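Local atomic coordinates of porin B (Pseudomonas putida, PDB entry 4GEY), a protein that forms a beta-barrel channel that probably lets glucose and other sugars pass across the outer membrane. Residues N61-A66 against N105-D110; E51-L56 against A425-L430; R101-D106 against S118-W123. The protein carries 2 engineered substitutions. All blocks are in the same frame, centred on the assembly; numbering follows the deposited sequence.

Contact 1 of 3, residues N61-A66 against N105-D110. With DMU (decyl-beta-D-maltopyranoside), chain N.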
loop_
_atom_site.group_PDB
_atom_site.type_symbol
_atom_site.label_atom_id
_atom_site.label_comp_id
_atom_site.label_asym_id
_atom_site.label_seq_id
_atom_site.Cartn_x
_atom_site.Cartn_y
_atom_site.Cartn_z
ATOM N N ASN A 61 -20.645 7.525 -12.013
ATOM C CA ASN A 61 -21.040 8.882 -12.384
ATOM C C ASN A 61 -20.151 9.348 -13.527
ATOM O O ASN A 61 -18.935 9.480 -13.367
ATOM C CB ASN A 61 -20.883 9.793 -11.175
ATOM C CG ASN A 61 -21.273 11.205 -11.448
ATOM O OD1 ASN A 61 -21.332 11.651 -12.602
ATOM N ND2 ASN A 61 -21.533 11.950 -10.378
ATOM N N ASP A 62 -20.758 9.598 -14.683
ATOM C CA ASP A 62 -19.985 9.884 -15.885
ATOM C C ASP A 62 -19.769 11.375 -16.175
ATOM O O ASP A 62 -19.207 11.726 -17.209
ATOM C CB ASP A 62 -20.576 9.162 -17.103
ATOM C CG ASP A 62 -21.999 9.560 -17.381
ATOM O OD1 ASP A 62 -22.478 10.543 -16.778
ATOM O OD2 ASP A 62 -22.644 8.888 -18.212
ATOM N N ASP A 63 -20.214 12.243 -15.270
ATOM C CA ASP A 63 -19.885 13.667 -15.347
ATOM C C ASP A 63 -18.370 13.802 -15.227
ATOM O O ASP A 63 -17.784 13.393 -14.220
ATOM C CB ASP A 63 -20.565 14.416 -14.208
ATOM C CG ASP A 63 -20.286 15.898 -14.234
ATOM O OD1 ASP A 63 -19.274 16.326 -13.632
ATOM O OD2 ASP A 63 -21.080 16.641 -14.848
ATOM N N LYS A 64 -17.731 14.350 -16.253
ATOM C CA LYS A 64 -16.270 14.389 -16.302
ATOM C C LYS A 64 -15.728 15.506 -15.423
ATOM O O LYS A 64 -16.150 16.661 -15.530
ATOM C CB LYS A 64 -15.777 14.558 -17.741
ATOM C CG LYS A 64 -16.268 13.470 -18.680
ATOM C CD LYS A 64 -15.632 13.536 -20.071
ATOM C CE LYS A 64 -16.376 12.601 -21.025
ATOM N NZ LYS A 64 -16.775 11.335 -20.321
ATOM N N THR A 65 -14.802 15.148 -14.540
ATOM C CA THR A 65 -14.164 16.107 -13.652
ATOM C C THR A 65 -12.733 15.647 -13.394
ATOM O O THR A 65 -12.229 14.752 -14.072
ATOM C CB THR A 65 -14.933 16.238 -12.317
ATOM O OG1 THR A 65 -14.336 17.250 -11.499
ATOM C CG2 THR A 65 -14.899 14.943 -11.570
ATOM N N ALA A 66 -12.066 16.255 -12.423
ATOM C CA ALA A 66 -10.719 15.822 -12.097
ATOM C C ALA A 66 -10.411 16.014 -10.616
ATOM O O ALA A 66 -10.892 16.952 -9.974
ATOM C CB ALA A 66 -9.691 16.536 -12.968
ATOM N N ASN A 105 -13.870 7.957 -5.067
ATOM C CA ASN A 105 -15.062 8.279 -4.305
ATOM C C ASN A 105 -16.019 9.169 -5.078
ATOM O O ASN A 105 -17.223 8.916 -5.126
ATOM C CB ASN A 105 -14.669 8.947 -3.001
ATOM C CG ASN A 105 -13.876 8.032 -2.116
ATOM O OD1 ASN A 105 -14.143 6.827 -2.053
ATOM N ND2 ASN A 105 -12.880 8.582 -1.439
ATOM N N ASP A 106 -15.469 10.203 -5.709
ATOM C CA ASP A 106 -16.278 11.291 -6.225
ATOM C C ASP A 106 -16.952 11.001 -7.557
ATOM O O ASP A 106 -17.955 11.624 -7.869
ATOM C CB ASP A 106 -15.459 12.585 -6.275
ATOM C CG ASP A 106 -15.093 13.093 -4.893
ATOM O OD1 ASP A 106 -15.810 12.734 -3.936
ATOM O OD2 ASP A 106 -14.096 13.843 -4.756
ATOM N N ARG A 107 -16.422 10.055 -8.338
ATOM C CA ARG A 107 -17.054 9.683 -9.624
ATOM C C ARG A 107 -17.219 8.163 -9.890
ATOM O O ARG A 107 -18.264 7.731 -10.363
ATOM C CB ARG A 107 -16.312 10.311 -10.811
ATOM C CG ARG A 107 -16.373 11.820 -10.893
ATOM C CD ARG A 107 -17.765 12.365 -11.256
ATOM N NE ARG A 107 -18.137 13.409 -10.311
ATOM C CZ ARG A 107 -18.331 14.675 -10.635
ATOM N NH1 ARG A 107 -18.226 15.054 -11.896
ATOM N NH2 ARG A 107 -18.652 15.558 -9.699
ATOM N N ILE A 108 -16.194 7.366 -9.611
ATOM C CA ILE A 108 -16.200 5.960 -10.019
ATOM C C ILE A 108 -17.146 5.059 -9.221
ATOM O O ILE A 108 -17.899 4.273 -9.799
ATOM C CB ILE A 108 -14.779 5.354 -9.972
ATOM C CG1 ILE A 108 -13.962 5.806 -11.180
ATOM C CG2 ILE A 108 -14.824 3.840 -9.958
ATOM C CD1 ILE A 108 -13.135 6.998 -10.897
ATOM N N SER A 109 -17.109 5.182 -7.897
ATOM C CA SER A 109 -17.819 4.263 -7.000
ATOM C C SER A 109 -19.334 4.392 -6.957
ATOM O O SER A 109 -19.898 5.470 -7.058
ATOM C CB SER A 109 -17.301 4.410 -5.572
ATOM O OG SER A 109 -16.012 3.847 -5.443
ATOM N N ASP A 110 -19.993 3.262 -6.780
ATOM C CA ASP A 110 -21.338 3.288 -6.260
ATOM C C ASP A 110 -21.225 3.881 -4.847
ATOM O O ASP A 110 -20.418 3.427 -4.052
ATOM C CB ASP A 110 -21.856 1.861 -6.190
ATOM C CG ASP A 110 -23.346 1.791 -6.104
ATOM O OD1 ASP A 110 -23.899 2.173 -5.044
ATOM O OD2 ASP A 110 -23.960 1.333 -7.094
HETATM C C1 DMU N . -9.385 21.444 -8.564
HETATM C C2 DMU N . -10.712 21.673 -8.046
HETATM C C3 DMU N . -11.841 21.582 -9.003
HETATM C C4 DMU N . -11.722 20.445 -10.051
HETATM O O5 DMU N . -10.248 20.200 -10.428
HETATM C C6 DMU N . -9.259 20.262 -9.385
HETATM O O7 DMU N . -13.091 21.406 -8.291
HETATM O O16 DMU N . -7.982 20.234 -10.022
HETATM C C18 DMU N . -7.254 19.024 -10.143
HETATM C C19 DMU N . -6.011 19.085 -11.061
HETATM C C22 DMU N . -4.861 20.056 -10.647
HETATM C C25 DMU N . -3.547 19.917 -11.409
HETATM C C28 DMU N . -2.354 19.262 -10.742
HETATM C C31 DMU N . -1.165 18.887 -11.607
HETATM O O49 DMU N . -8.412 21.329 -7.445
HETATM O O55 DMU N . -10.745 22.959 -7.331
HETATM C C57 DMU N . -12.382 20.744 -11.194
HETATM O O61 DMU N . -12.334 19.819 -12.228
HETATM C C5 DMU N . -15.282 21.938 -7.665
HETATM C C7 DMU N . -15.905 20.740 -8.136
HETATM C C8 DMU N . -16.459 20.825 -9.512
HETATM C C9 DMU N . -15.680 21.723 -10.548
HETATM O O1 DMU N . -14.499 22.489 -9.889
HETATM C C10 DMU N . -14.135 22.331 -8.479
HETATM O O2 DMU N . -16.627 19.536 -10.046
HETATM O O3 DMU N . -14.875 21.803 -6.252
HETATM O O4 DMU N . -16.963 20.418 -7.191
HETATM C C11 DMU N . -16.489 22.582 -11.152
HETATM O O6 DMU N . -17.510 22.060 -11.924
#
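Arg-107 passes its guanidinium group between Asn-61 and Thr-65, which lie over opposite faces. The amide of Asn-61 is nearly parallel to it, the two planes 7° apart, with ND2 3.7 Å from NE of Arg-107. From the other side comes the methyl CG2 of Thr-65, 3.3 Å from NH1 of Arg-107, while OG1 of Thr-65 turns to Arg-67 and, weakly, to O61 of the bound maltoside. Two bonds lying in the guanidinium plane fix its rotation, though each donor stands above its acceptor's carbonyl plane: NH1 of Arg-107 gives to O of Asp-63 (2.9 Å, 166°), and NE of Arg-107 to O of Asp-106 (3.0 Å). The Arg-107 chain, bent at chi2 and chi3, turns NE back toward the latter carbonyl. OD1 of Asp-63 adds a salt bridge to NH1 at the edge, although its exact length is doubtful. Within the loop, an Asx turn, Asp-63 N to OD1 of Asn-61, shapes the chain, and Asn-61 N bonds to O of Arg-107 at 2.9 Å. The loop between the first two barrel strands is thus fastened to helix 103-108, one cation serving two carbonyls and a carboxylate that probably balances its charge.

Contact 2 of 3, residues E51-L56 against A425-L430. With C8E ((hydroxyethyloxy)tri(ethyloxy)octane), chain D.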
loop_
_atom_site.group_PDB
_atom_site.type_symbol
_atom_site.label_atom_id
_atom_site.label_comp_id
_atom_site.label_asym_id
_atom_site.label_seq_id
_atom_site.Cartn_x
_atom_site.Cartn_y
_atom_site.Cartn_z
ATOM N N GLU A 51 -0.675 13.123 -7.118
ATOM C CA GLU A 51 -1.445 12.311 -8.056
ATOM C C GLU A 51 -2.726 12.984 -8.574
ATOM O O GLU A 51 -3.591 13.385 -7.788
ATOM C CB GLU A 51 -1.780 10.961 -7.433
ATOM C CG GLU A 51 -0.652 9.955 -7.530
ATOM C CD GLU A 51 -0.647 8.953 -6.392
ATOM O OE1 GLU A 51 -1.718 8.720 -5.778
ATOM O OE2 GLU A 51 0.442 8.411 -6.107
ATOM N N VAL A 52 -2.843 13.096 -9.897
ATOM C CA VAL A 52 -4.037 13.635 -10.543
ATOM C C VAL A 52 -4.838 12.514 -11.179
ATOM O O VAL A 52 -4.259 11.601 -11.759
ATOM C CB VAL A 52 -3.669 14.600 -11.683
ATOM C CG1 VAL A 52 -4.923 15.161 -12.329
ATOM C CG2 VAL A 52 -2.788 15.718 -11.171
ATOM N N ALA A 53 -6.164 12.588 -11.094
ATOM C CA ALA A 53 -7.018 11.619 -11.786
ATOM C C ALA A 53 -8.297 12.248 -12.325
ATOM O O ALA A 53 -8.956 13.047 -11.646
ATOM C CB ALA A 53 -7.342 10.454 -10.887
ATOM N N GLY A 54 -8.641 11.890 -13.554
ATOM C CA GLY A 54 -9.847 12.390 -14.172
ATOM C C GLY A 54 -10.537 11.286 -14.939
ATOM O O GLY A 54 -9.886 10.522 -15.641
ATOM N N ASN A 55 -11.854 11.187 -14.795
ATOM C CA ASN A 55 -12.603 10.146 -15.486
ATOM C C ASN A 55 -12.817 10.508 -16.944
ATOM O O ASN A 55 -13.162 11.644 -17.265
ATOM C CB ASN A 55 -13.933 9.859 -14.783
ATOM C CG ASN A 55 -14.791 11.097 -14.612
ATOM O OD1 ASN A 55 -14.302 12.179 -14.251
ATOM N ND2 ASN A 55 -16.091 10.944 -14.865
ATOM N N LEU A 56 -12.572 9.541 -17.823
ATOM C CA LEU A 56 -12.711 9.752 -19.257
ATOM C C LEU A 56 -13.960 9.067 -19.791
ATOM O O LEU A 56 -14.575 9.534 -20.768
ATOM C CB LEU A 56 -11.479 9.242 -19.999
ATOM C CG LEU A 56 -10.183 9.985 -19.691
ATOM C CD1 LEU A 56 -8.994 9.168 -20.143
ATOM C CD2 LEU A 56 -10.192 11.318 -20.384
ATOM N N ALA A 425 -14.700 1.737 -15.978
ATOM C CA ALA A 425 -14.202 3.104 -15.915
ATOM C C ALA A 425 -12.855 3.246 -16.622
ATOM O O ALA A 425 -11.956 2.419 -16.428
ATOM C CB ALA A 425 -14.094 3.558 -14.472
ATOM N N LEU A 426 -12.722 4.291 -17.443
ATOM C CA LEU A 426 -11.426 4.654 -18.014
ATOM C C LEU A 426 -10.956 5.933 -17.342
ATOM O O LEU A 426 -11.637 6.961 -17.401
ATOM C CB LEU A 426 -11.522 4.864 -19.519
ATOM C CG LEU A 426 -10.204 5.064 -20.269
ATOM C CD1 LEU A 426 -9.398 3.811 -20.185
ATOM C CD2 LEU A 426 -10.463 5.419 -21.712
ATOM N N VAL A 427 -9.797 5.868 -16.693
ATOM C CA VAL A 427 -9.299 7.000 -15.937
ATOM C C VAL A 427 -7.926 7.438 -16.448
ATOM O O VAL A 427 -7.069 6.608 -16.760
ATOM C CB VAL A 427 -9.234 6.665 -14.429
ATOM C CG1 VAL A 427 -8.564 7.790 -13.636
ATOM C CG2 VAL A 427 -10.635 6.361 -13.878
ATOM N N ALA A 428 -7.740 8.748 -16.557
ATOM C CA ALA A 428 -6.451 9.326 -16.890
ATOM C C ALA A 428 -5.775 9.797 -15.612
ATOM O O ALA A 428 -6.383 10.502 -14.801
ATOM C CB ALA A 428 -6.628 10.482 -17.842
ATOM N N GLY A 429 -4.520 9.397 -15.428
ATOM C CA GLY A 429 -3.776 9.795 -14.255
ATOM C C GLY A 429 -2.464 10.464 -14.603
ATOM O O GLY A 429 -1.950 10.295 -15.702
ATOM N N LEU A 430 -1.941 11.246 -13.666
ATOM C CA LEU A 430 -0.596 11.800 -13.756
ATOM C C LEU A 430 0.020 11.701 -12.367
ATOM O O LEU A 430 -0.525 12.223 -11.384
ATOM C CB LEU A 430 -0.622 13.264 -14.225
ATOM C CG LEU A 430 0.750 13.959 -14.327
ATOM C CD1 LEU A 430 1.674 13.167 -15.244
ATOM C CD2 LEU A 430 0.654 15.399 -14.817
HETATM C C1 C8E D . -1.962 11.748 -18.588
HETATM C C2 C8E D . -2.958 10.778 -19.216
HETATM C C3 C8E D . -2.436 10.253 -20.551
HETATM C C4 C8E D . -2.314 8.733 -20.499
HETATM C C5 C8E D . -0.858 8.261 -20.394
HETATM C C6 C8E D . -0.487 7.218 -21.450
HETATM C C7 C8E D . 0.533 6.206 -20.931
HETATM C C8 C8E D . 0.558 4.962 -21.814
HETATM O O9 C8E D . 1.629 4.973 -22.748
HETATM C C10 C8E D . 2.540 3.889 -22.615
HETATM C C11 C8E D . 3.122 3.465 -23.972
HETATM O O12 C8E D . 3.744 4.529 -24.681
HETATM C C13 C8E D . 4.893 4.106 -25.413
HETATM C C14 C8E D . 5.879 5.256 -25.677
HETATM O O15 C8E D . 6.636 5.036 -26.859
HETATM C C16 C8E D . 8.039 5.110 -26.663
HETATM C C17 C8E D . 8.688 6.235 -27.475
HETATM O O18 C8E D . 10.091 6.279 -27.242
HETATM C C19 C8E D . 10.902 6.018 -28.375
HETATM C C20 C8E D . 12.232 6.748 -28.202
HETATM O O21 C8E D . 12.718 7.256 -29.426
#
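Strands 51-56 and 425-430 run antiparallel, with axes 4.6 Å apart at closest approach and N-to-C directions 147° apart, joined by alternating hydrogen-bonded and non-hydrogen-bonded pairs. This is the closure of the porin beta-barrel, where the first strand, 42-57, meets the last, 425-435. Val-52 pairs with Leu-430 through both backbone bonds, and its N reaches Leu-430 O at 2.9 Å with an N-H...O angle of 174°. Gly-54 and Ala-428 form the next reciprocal pair, and Leu-56 N gives one hydrogen bond to O of Leu-426. The intervening pairs, Ala-53 with Gly-429 and Asn-55 with Val-427, approach more closely, and CA-H...O contacts such as Ala-53 CA to Ala-428 O, at 3.3 Å, fill in between.

Side chains divide between the two faces of the wall. Val-52, Ala-428 and Leu-430 share one face, which the bound detergents touch, consistent with the lipid-facing surface. There Val-52 CB lies 4.2 Å from Leu-430 CB. Leu-56, its CG anti to the carbonyl carbon, sends CD1 across to the partner strand, two residues past its opposite number Leu-426, within 3.6 Å of Ala-428 CB. On the other face, Ala-53, Asn-55 and Val-427 meet inward elements: Ala-53 and Asn-55 touch Leu-103, Val-427 touches Ile-108, and the amide of Asn-55 bonds to the backbone of Asp-63 and Thr-65. Val-427 has CG1 anti to its N (chi1 174°), which brings that methyl 4.0 Å from Ala-53 CB. Gly-54, opposite Ala-428, and Gly-429, opposite Ala-53, present bare backbone. On the outer face, C2 of the octyl chain of the bound detergent rests 3.9 Å from CB of Ala-428.

Contact 3 of 3, residues R101-D106 against S118-W123. With BGC (beta-D-glucopyranose), chain B; DMU (decyl-beta-D-maltopyranoside), chain N.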
loop_
_atom_site.group_PDB
_atom_site.type_symbol
_atom_site.label_atom_id
_atom_site.label_comp_id
_atom_site.label_asym_id
_atom_site.label_seq_id
_atom_site.Cartn_x
_atom_site.Cartn_y
_atom_site.Cartn_z
ATOM N N ARG A 101 -8.509 15.313 -2.856
ATOM C CA ARG A 101 -9.698 14.498 -3.041
ATOM C C ARG A 101 -9.435 13.337 -3.996
ATOM O O ARG A 101 -8.487 13.375 -4.786
ATOM C CB ARG A 101 -10.837 15.364 -3.585
ATOM C CG ARG A 101 -11.399 16.369 -2.597
ATOM C CD ARG A 101 -12.695 16.961 -3.114
ATOM N NE ARG A 101 -12.458 17.823 -4.268
ATOM C CZ ARG A 101 -13.412 18.480 -4.920
ATOM N NH1 ARG A 101 -14.681 18.375 -4.543
ATOM N NH2 ARG A 101 -13.093 19.243 -5.955
ATOM N N ASN A 102 -10.296 12.321 -3.930
ATOM C CA ASN A 102 -10.118 11.075 -4.672
ATOM C C ASN A 102 -11.228 10.835 -5.681
ATOM O O ASN A 102 -12.398 10.741 -5.305
ATOM C CB ASN A 102 -10.093 9.889 -3.705
ATOM C CG ASN A 102 -9.678 8.590 -4.382
ATOM O OD1 ASN A 102 -9.709 8.474 -5.612
ATOM N ND2 ASN A 102 -9.253 7.612 -3.580
ATOM N N LEU A 103 -10.848 10.683 -6.951
ATOM C CA LEU A 103 -11.785 10.338 -8.031
ATOM C C LEU A 103 -12.629 9.094 -7.747
ATOM O O LEU A 103 -13.828 9.072 -8.055
ATOM C CB LEU A 103 -11.030 10.110 -9.339
ATOM C CG LEU A 103 -11.506 10.864 -10.578
ATOM C CD1 LEU A 103 -11.459 9.955 -11.804
ATOM C CD2 LEU A 103 -12.875 11.486 -10.385
ATOM N N SER A 104 -11.989 8.067 -7.185
ATOM C CA SER A 104 -12.657 6.818 -6.846
ATOM C C SER A 104 -13.930 7.037 -6.019
ATOM O O SER A 104 -14.958 6.388 -6.243
ATOM C CB SER A 104 -11.705 5.870 -6.101
ATOM O OG SER A 104 -10.831 5.202 -6.990
ATOM N N ASN A 105 -13.870 7.957 -5.067
ATOM C CA ASN A 105 -15.062 8.279 -4.305
ATOM C C ASN A 105 -16.019 9.169 -5.078
ATOM O O ASN A 105 -17.223 8.916 -5.126
ATOM C CB ASN A 105 -14.669 8.947 -3.001
ATOM C CG ASN A 105 -13.876 8.032 -2.116
ATOM O OD1 ASN A 105 -14.143 6.827 -2.053
ATOM N ND2 ASN A 105 -12.880 8.582 -1.439
ATOM N N ASP A 106 -15.469 10.203 -5.709
ATOM C CA ASP A 106 -16.278 11.291 -6.225
ATOM C C ASP A 106 -16.952 11.001 -7.557
ATOM O O ASP A 106 -17.955 11.624 -7.869
ATOM C CB ASP A 106 -15.459 12.585 -6.275
ATOM C CG ASP A 106 -15.093 13.093 -4.893
ATOM O OD1 ASP A 106 -15.810 12.734 -3.936
ATOM O OD2 ASP A 106 -14.096 13.843 -4.756
ATOM N N SER A 118 -8.105 2.028 -5.657
ATOM C CA SER A 118 -8.220 3.476 -5.697
ATOM C C SER A 118 -7.338 3.991 -6.816
ATOM O O SER A 118 -6.215 3.508 -7.009
ATOM C CB SER A 118 -7.772 4.081 -4.365
ATOM O OG SER A 118 -7.442 5.449 -4.519
ATOM N N VAL A 119 -7.837 4.971 -7.559
ATOM C CA VAL A 119 -7.109 5.470 -8.720
ATOM C C VAL A 119 -6.106 6.542 -8.334
ATOM O O VAL A 119 -5.408 7.091 -9.185
ATOM C CB VAL A 119 -8.063 6.006 -9.796
ATOM C CG1 VAL A 119 -8.984 4.904 -10.226
ATOM C CG2 VAL A 119 -8.865 7.192 -9.267
ATOM N N GLN A 120 -6.037 6.836 -7.041
ATOM C CA GLN A 120 -5.048 7.775 -6.538
ATOM C C GLN A 120 -4.482 7.235 -5.233
ATOM O O GLN A 120 -4.912 7.658 -4.154
ATOM C CB GLN A 120 -5.666 9.159 -6.320
ATOM C CG GLN A 120 -6.024 9.882 -7.590
ATOM C CD GLN A 120 -7.058 10.995 -7.373
ATOM O OE1 GLN A 120 -8.272 10.769 -7.508
ATOM N NE2 GLN A 120 -6.581 12.197 -7.042
ATOM N N GLU A 121 -3.516 6.316 -5.337
ATOM C CA GLU A 121 -2.973 5.618 -4.160
ATOM C C GLU A 121 -2.573 6.574 -3.048
ATOM O O GLU A 121 -2.646 6.236 -1.884
ATOM C CB GLU A 121 -1.759 4.740 -4.521
ATOM C CG GLU A 121 -0.513 5.495 -5.035
ATOM C CD GLU A 121 0.397 6.013 -3.922
ATOM O OE1 GLU A 121 1.341 6.784 -4.210
ATOM O OE2 GLU A 121 0.198 5.629 -2.752
ATOM N N VAL A 122 -2.135 7.773 -3.389
ATOM C CA VAL A 122 -1.606 8.625 -2.346
ATOM C C VAL A 122 -2.703 9.197 -1.422
ATOM O O VAL A 122 -2.401 9.701 -0.338
ATOM C CB VAL A 122 -0.719 9.722 -2.922
ATOM C CG1 VAL A 122 -1.574 10.894 -3.399
ATOM C CG2 VAL A 122 0.286 10.145 -1.887
ATOM N N TRP A 123 -3.966 9.105 -1.846
ATOM C CA TRP A 123 -5.080 9.596 -1.036
ATOM C C TRP A 123 -5.486 8.617 0.074
ATOM O O TRP A 123 -5.592 7.407 -0.153
ATOM C CB TRP A 123 -6.314 9.858 -1.891
ATOM C CG TRP A 123 -7.473 10.400 -1.080
ATOM C CD1 TRP A 123 -7.769 11.716 -0.856
ATOM C CD2 TRP A 123 -8.482 9.651 -0.381
ATOM N NE1 TRP A 123 -8.887 11.833 -0.070
ATOM C CE2 TRP A 123 -9.346 10.581 0.237
ATOM C CE3 TRP A 123 -8.737 8.286 -0.213
ATOM C CZ2 TRP A 123 -10.444 10.193 1.007
ATOM C CZ3 TRP A 123 -9.837 7.904 0.557
ATOM C CH2 TRP A 123 -10.670 8.849 1.149
HETATM C C2 BGC B . -3.283 5.422 0.953
HETATM C C3 BGC B . -2.102 4.747 0.629
HETATM C C4 BGC B . -1.580 3.978 1.757
HETATM C C5 BGC B . -2.617 2.979 2.354
HETATM C C6 BGC B . -2.263 2.419 3.538
HETATM C C1 BGC B . -4.337 4.523 1.347
HETATM O O1 BGC B . -5.456 5.273 1.658
HETATM O O2 BGC B . -3.716 6.198 -0.212
HETATM O O3 BGC B . -1.114 5.730 0.165
HETATM O O4 BGC B . -0.416 3.317 1.346
HETATM O O5 BGC B . -3.917 3.764 2.508
HETATM O O6 BGC B . -2.398 3.146 4.713
HETATM C C1 DMU N . -9.385 21.444 -8.564
HETATM C C2 DMU N . -10.712 21.673 -8.046
HETATM C C3 DMU N . -11.841 21.582 -9.003
HETATM C C4 DMU N . -11.722 20.445 -10.051
HETATM O O5 DMU N . -10.248 20.200 -10.428
HETATM C C6 DMU N . -9.259 20.262 -9.385
HETATM O O7 DMU N . -13.091 21.406 -8.291
HETATM O O16 DMU N . -7.982 20.234 -10.022
HETATM C C18 DMU N . -7.254 19.024 -10.143
HETATM C C19 DMU N . -6.011 19.085 -11.061
HETATM C C22 DMU N . -4.861 20.056 -10.647
HETATM C C25 DMU N . -3.547 19.917 -11.409
HETATM C C28 DMU N . -2.354 19.262 -10.742
HETATM C C31 DMU N . -1.165 18.887 -11.607
HETATM O O49 DMU N . -8.412 21.329 -7.445
HETATM O O55 DMU N . -10.745 22.959 -7.331
HETATM C C57 DMU N . -12.382 20.744 -11.194
HETATM O O61 DMU N . -12.334 19.819 -12.228
HETATM C C5 DMU N . -15.282 21.938 -7.665
HETATM C C7 DMU N . -15.905 20.740 -8.136
HETATM C C8 DMU N . -16.459 20.825 -9.512
HETATM C C9 DMU N . -15.680 21.723 -10.548
HETATM O O1 DMU N . -14.499 22.489 -9.889
HETATM C C10 DMU N . -14.135 22.331 -8.479
HETATM O O2 DMU N . -16.627 19.536 -10.046
HETATM O O3 DMU N . -14.875 21.803 -6.252
HETATM O O4 DMU N . -16.963 20.418 -7.191
HETATM C C11 DMU N . -16.489 22.582 -11.152
HETATM O O6 DMU N . -17.510 22.060 -11.924
#
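Chi1 of Trp-123 (-179°) swings the indole against CB of Asn-102, while CG of Asn-102, anti to its N, carries the amide to Ser-118. That CB sits 3.8 Å from the centroid of the five-membered ring of Trp-123, 17° off the normal, a CH-pi contact, and ND2 of Asn-105 lies over the same face, 3.4 Å from CH2 of Trp-123. The amide of Asn-102 works at both ends. Its OD1 caps the helix by accepting from N of Ser-104, and its ND2 gives to OG of Ser-118 at 3.0 Å. That hydroxyl in turn accepts from N of Gln-120, closing an ST turn. Gln-120, extended beyond CG, passes Asn-102 in the opposite sense and supplies OE1 to N of Leu-103, at 2.6 Å and 171°. OG of Ser-104, also hydrogen-bonded to Gln-115, accepts from N of Val-119 (3.1 Å).

These bonds pin the helix start to the type I turn from Gln-120 to Trp-123, which brings two carbonyls to the sugar: glucose O3 gives to O of Glu-121 (2.6 Å) and O1 to O of Trp-123 (2.8 Å). The exact pose is doubtful, since O2 is modelled too close to both oxygens. Side-chain amides and hydroxyls thus hold the frame, while main-chain oxygens face the glucose, whose other partners include Arg-98 and Arg-125.

How the contacts relate
Contact 2 closes the barrel wall. The other two join helix 103-108 to loop 61-66 at one end and to segment 118-123 at the other, and Leu-103 and Ile-108 of the helix rest on the wall; the three centres lie 9 to 10 Å from one another. Lys-64 joins contact 1 to contact 2, its NZ 2.9 Å from O of Leu-56, a probable hydrogen bond. Glu-51 joins contact 2 to contact 3, with OE1 2.6 Å from N of Val-122, the residue between the two glucose-binding carbonyls. Contacts 1 and 3 share Asn-105 and Asp-106 and both touch the maltoside, and Ser-109 N probably bonds to O of Ser-104 at 3.0 Å. Contact 3 alone carries pocket residues.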